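PDB 6ZUS: extracellular protein 11-1 from Passalora fulva, which is a secreted fungal avirulence effector, probably recognised by or interfering with plant resistance proteins, and binds zinc ions. Local coordinates for residues C6-L11 / F132-N137; G49-S54 / A82-N87. One frame throughout, in Å; residues are numbered along the deposited sequence.

Interaction 1 of 2, residues C6-L11 / F132-N137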
# COMPACT_ATOMS: atom_id res chain seq x y z
N CYS A 6 -13.17 -12.70 -6.80
CA CYS A 6 -11.95 -11.90 -6.55
C CYS A 6 -12.39 -10.50 -6.07
O CYS A 6 -13.61 -10.15 -6.22
CB CYS A 6 -11.00 -11.87 -7.75
SG CYS A 6 -9.80 -13.24 -7.73
N LYS A 7 -11.45 -9.72 -5.54
CA LYS A 7 -11.65 -8.31 -5.10
C LYS A 7 -10.56 -7.43 -5.73
O LYS A 7 -9.50 -7.98 -6.18
CB LYS A 7 -11.61 -8.22 -3.57
CG LYS A 7 -10.35 -8.80 -2.96
CD LYS A 7 -10.23 -8.65 -1.49
CE LYS A 7 -8.94 -9.22 -0.94
NZ LYS A 7 -9.10 -10.64 -0.54
N ALA A 8 -10.83 -6.13 -5.84
CA ALA A 8 -9.81 -5.11 -6.15
C ALA A 8 -9.40 -4.50 -4.81
O ALA A 8 -10.29 -4.31 -3.94
CB ALA A 8 -10.33 -4.10 -7.11
N VAL A 9 -8.09 -4.28 -4.64
CA VAL A 9 -7.49 -3.79 -3.36
C VAL A 9 -6.74 -2.49 -3.66
O VAL A 9 -5.84 -2.50 -4.53
CB VAL A 9 -6.59 -4.84 -2.68
CG1 VAL A 9 -6.03 -4.28 -1.38
CG2 VAL A 9 -7.32 -6.16 -2.41
N ALA A 10 -7.15 -1.39 -3.00
CA ALA A 10 -6.46 -0.08 -2.99
C ALA A 10 -5.29 -0.20 -2.00
O ALA A 10 -5.56 -0.39 -0.83
CB ALA A 10 -7.40 1.03 -2.61
N LEU A 11 -4.07 -0.12 -2.49
CA LEU A 11 -2.81 -0.31 -1.69
C LEU A 11 -2.08 1.03 -1.60
O LEU A 11 -2.07 1.82 -2.60
CB LEU A 11 -1.91 -1.34 -2.37
CG LEU A 11 -2.48 -2.76 -2.47
CD1 LEU A 11 -1.76 -3.54 -3.53
CD2 LEU A 11 -2.40 -3.47 -1.15
N PHE A 132 -7.22 -1.67 1.38
CA PHE A 132 -8.67 -1.87 1.60
C PHE A 132 -9.32 -2.30 0.27
O PHE A 132 -8.84 -1.97 -0.82
CB PHE A 132 -9.25 -0.61 2.24
CG PHE A 132 -9.16 0.63 1.39
CD1 PHE A 132 -10.14 0.91 0.44
CD2 PHE A 132 -8.14 1.56 1.59
CE1 PHE A 132 -10.05 2.05 -0.34
CE2 PHE A 132 -8.08 2.71 0.82
CZ PHE A 132 -9.03 2.95 -0.14
N ILE A 133 -10.43 -3.00 0.41
CA ILE A 133 -11.21 -3.47 -0.76
C ILE A 133 -11.84 -2.26 -1.46
O ILE A 133 -12.60 -1.50 -0.83
CB ILE A 133 -12.25 -4.52 -0.36
CG1 ILE A 133 -11.60 -5.72 0.34
CG2 ILE A 133 -13.05 -4.92 -1.58
CD1 ILE A 133 -12.59 -6.65 1.00
N SER A 134 -11.58 -2.11 -2.74
CA SER A 134 -12.18 -1.03 -3.55
C SER A 134 -13.28 -1.59 -4.48
O SER A 134 -14.11 -0.77 -5.02
CB SER A 134 -11.12 -0.28 -4.27
OG SER A 134 -10.38 -1.11 -5.13
N ASN A 135 -13.36 -2.91 -4.66
CA ASN A 135 -14.38 -3.56 -5.54
C ASN A 135 -14.46 -5.05 -5.16
O ASN A 135 -13.42 -5.64 -5.03
CB ASN A 135 -14.06 -3.26 -7.01
CG ASN A 135 -15.19 -3.59 -7.97
OD1 ASN A 135 -16.25 -4.04 -7.54
ND2 ASN A 135 -14.95 -3.38 -9.25
N ASP A 136 -15.63 -5.64 -4.88
CA ASP A 136 -15.70 -7.12 -4.65
C ASP A 136 -16.42 -7.82 -5.82
O ASP A 136 -16.95 -7.16 -6.71
CB ASP A 136 -16.25 -7.50 -3.26
CG ASP A 136 -15.60 -8.76 -2.66
OD1 ASP A 136 -15.39 -9.74 -3.42
OD2 ASP A 136 -15.29 -8.77 -1.42
N ASN A 137 -16.35 -9.15 -5.85
CA ASN A 137 -16.99 -9.99 -6.89
C ASN A 137 -16.56 -9.48 -8.27
O ASN A 137 -17.45 -9.19 -9.09
CB ASN A 137 -18.51 -10.02 -6.72
CG ASN A 137 -18.87 -10.27 -5.28
OD1 ASN A 137 -18.54 -11.33 -4.73
ND2 ASN A 137 -19.45 -9.27 -4.64
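The carbonyl oxygen of A8 faces two consecutive residues of the partner strand, S134 and N135, and this doubling forms a classic beta bulge. S134 N gives the firm bond to A8 O, at 2.8 Å and from above the carbonyl plane, whereas N135 N reaches the same oxygen only weakly, at 3.5 Å. In return A8 N donates to N135 O, 2.8 Å away, and on the other side of the bulge A10 and F132 form a regular antiparallel hydrogen-bonded pair. The extra residue shifts the register between A8, which pairs with N135, and V9, which lies beside I133 as a non-hydrogen-bonded pair.

The F132 ring, with CG set between its own backbone N and carbonyl carbon (chi1 63°), folds back over A10. The methyl A10 CB sits over one ring face, 3.7 Å from the centroid and displaced toward CZ, in a CH-pi contact. The K7 chain crosses that of I133 at about a right angle, with K7 CD 3.7 Å from I133 CG1. K7 NZ is hydrogen-bonded outside the pair, to C99 O, R86 O and N87 OD1. Farther along, D136 OD1 accepts the amide of its neighbour, N137 N, at 2.7 Å through its anti lone pair and is also bonded by N87 ND2.

C6, at the end of this pairing, is disulfide-bonded to C140, which follows the zinc ligand H139. The arrangement is that of a classic bulge in the outermost strand of a four-stranded antiparallel sheet.

Interaction 2 of 2, residues G49-S54 / A82-N87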
# COMPACT_ATOMS: atom_id res chain seq x y z
N GLY A 49 -4.62 -12.34 -8.80
CA GLY A 49 -5.26 -12.70 -10.06
C GLY A 49 -4.60 -12.02 -11.23
O GLY A 49 -3.39 -11.67 -11.19
N ALA A 50 -5.37 -11.86 -12.30
CA ALA A 50 -4.87 -11.31 -13.58
C ALA A 50 -4.80 -9.77 -13.52
O ALA A 50 -5.34 -9.14 -12.56
CB ALA A 50 -5.76 -11.80 -14.70
N ASP A 51 -4.17 -9.19 -14.53
CA ASP A 51 -4.29 -7.75 -14.87
C ASP A 51 -3.36 -6.88 -13.99
O ASP A 51 -3.35 -5.65 -14.21
CB ASP A 51 -5.75 -7.29 -14.86
CG ASP A 51 -6.52 -7.70 -16.11
OD1 ASP A 51 -5.90 -7.74 -17.20
OD2 ASP A 51 -7.71 -7.95 -16.00
N GLY A 52 -2.62 -7.45 -13.04
CA GLY A 52 -1.61 -6.70 -12.29
C GLY A 52 -2.19 -5.48 -11.57
O GLY A 52 -3.23 -5.60 -10.90
N PHE A 53 -1.48 -4.36 -11.66
CA PHE A 53 -1.65 -3.16 -10.80
C PHE A 53 -1.91 -1.97 -11.71
O PHE A 53 -1.34 -1.90 -12.81
CB PHE A 53 -0.42 -2.90 -9.92
CG PHE A 53 -0.20 -3.98 -8.90
CD1 PHE A 53 0.12 -5.26 -9.30
CD2 PHE A 53 -0.46 -3.76 -7.57
CE1 PHE A 53 0.28 -6.29 -8.38
CE2 PHE A 53 -0.28 -4.76 -6.64
CZ PHE A 53 0.09 -6.03 -7.04
N SER A 54 -2.71 -1.06 -11.20
CA SER A 54 -2.98 0.26 -11.81
C SER A 54 -1.69 1.09 -11.82
O SER A 54 -0.63 0.66 -11.25
CB SER A 54 -4.06 0.95 -11.09
OG SER A 54 -3.56 1.52 -9.90
N ALA A 82 -4.47 -3.08 -6.85
CA ALA A 82 -4.38 -4.48 -7.32
C ALA A 82 -5.77 -4.83 -7.90
O ALA A 82 -6.72 -4.95 -7.15
CB ALA A 82 -3.96 -5.41 -6.19
N TRP A 83 -5.84 -4.97 -9.22
CA TRP A 83 -7.15 -5.15 -9.92
C TRP A 83 -7.89 -6.42 -9.48
O TRP A 83 -9.15 -6.35 -9.32
CB TRP A 83 -6.94 -5.12 -11.43
CG TRP A 83 -6.53 -3.78 -11.94
CD1 TRP A 83 -5.44 -3.50 -12.70
CD2 TRP A 83 -7.28 -2.56 -11.81
NE1 TRP A 83 -5.45 -2.18 -13.03
CE2 TRP A 83 -6.56 -1.58 -12.51
CE3 TRP A 83 -8.50 -2.23 -11.20
CZ2 TRP A 83 -7.00 -0.25 -12.57
CZ3 TRP A 83 -8.93 -0.92 -11.25
CH2 TRP A 83 -8.19 0.05 -11.94
N ARG A 84 -7.16 -7.52 -9.27
CA ARG A 84 -7.81 -8.84 -9.04
C ARG A 84 -7.01 -9.64 -8.01
O ARG A 84 -5.84 -10.00 -8.30
CB ARG A 84 -7.93 -9.60 -10.36
CG ARG A 84 -8.66 -8.85 -11.46
CD ARG A 84 -8.65 -9.68 -12.71
NE ARG A 84 -9.04 -8.85 -13.83
CZ ARG A 84 -10.27 -8.41 -14.06
NH1 ARG A 84 -11.28 -8.76 -13.28
NH2 ARG A 84 -10.48 -7.66 -15.14
N VAL A 85 -7.60 -9.83 -6.84
CA VAL A 85 -6.99 -10.52 -5.68
C VAL A 85 -7.99 -11.59 -5.20
O VAL A 85 -9.18 -11.30 -5.11
CB VAL A 85 -6.58 -9.52 -4.58
CG1 VAL A 85 -5.96 -10.28 -3.41
CG2 VAL A 85 -5.69 -8.42 -5.13
N ARG A 86 -7.49 -12.77 -4.88
CA ARG A 86 -8.36 -13.89 -4.45
C ARG A 86 -9.04 -13.49 -3.15
O ARG A 86 -8.51 -12.62 -2.42
CB ARG A 86 -7.54 -15.17 -4.34
CG ARG A 86 -7.00 -15.63 -5.69
CD ARG A 86 -6.43 -16.98 -5.48
NE ARG A 86 -5.57 -17.37 -6.58
CZ ARG A 86 -5.99 -18.00 -7.68
NH1 ARG A 86 -7.28 -18.22 -7.89
NH2 ARG A 86 -5.09 -18.37 -8.58
N ASN A 87 -10.20 -14.08 -2.90
CA ASN A 87 -10.88 -14.00 -1.59
C ASN A 87 -10.58 -15.24 -0.74
O ASN A 87 -10.51 -16.35 -1.24
CB ASN A 87 -12.38 -13.80 -1.77
CG ASN A 87 -12.69 -12.33 -2.00
OD1 ASN A 87 -12.20 -11.48 -1.25
ND2 ASN A 87 -13.49 -12.04 -3.03
O HOH W 1 -4.34 -7.91 -10.25
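R84 reaches across to the 49-54 loop along its whole length. Its CB lies 3.4 Å from A50 O, and with CG anti to the carbonyl carbon (chi1 -56°) the extended chain continues past that oxygen, CG and CD both packing against it. At the tip, NE and NH2 grip a single oxygen of D51 side-on: NE is 2.7 Å and NH2 2.9 Å from OD2, which lies close to the guanidinium plane. The carboxylate itself is turned 49° from that plane. NH1 bonds instead to H139 O, tying the arginine to the backbone of a zinc ligand.

The backbones meet as well. R84 O accepts from G49 N, and W83 N donates almost straight to G52 O at 3.2 Å. A water accepts from R84 N and lies within hydrogen-bonding distance of A50 O and G52 O, so that it links strand and loop. The indole of W83 turns its edge to D51 O, 3.4 Å from CD1, while S54 CB packs on CZ2. The F53 ring lies with one face over A82 CA, and its CE2 is 3.8 Å from A82 CB.

The contact clasps the irregular 49-54 loop to strand 71-86 through a salt bridge and backbone bonds, near the zinc site of H2, H139 and Q143.

Overall arrangement
From the N terminus, the chain enters strand 6-20, whose first residues take part in interaction 1. After helix 31-40 it passes through loop 49-54, then strand 57-64, and returns on strand 71-86, where interaction 2 closes a loop with 27 residues between its segments. Only after helix 101-109 does strand 127-138 arrive to close interaction 1, spanning 120 residues and enclosing the whole of interaction 2. The two contacts thus nest without crossing. They also touch, because strand 6-20 lies between 127-138 and 71-86: K7 O to V85 N and V9 O to A82 N are probable hydrogen bonds, so edge strand, central strands and loop are joined in succession.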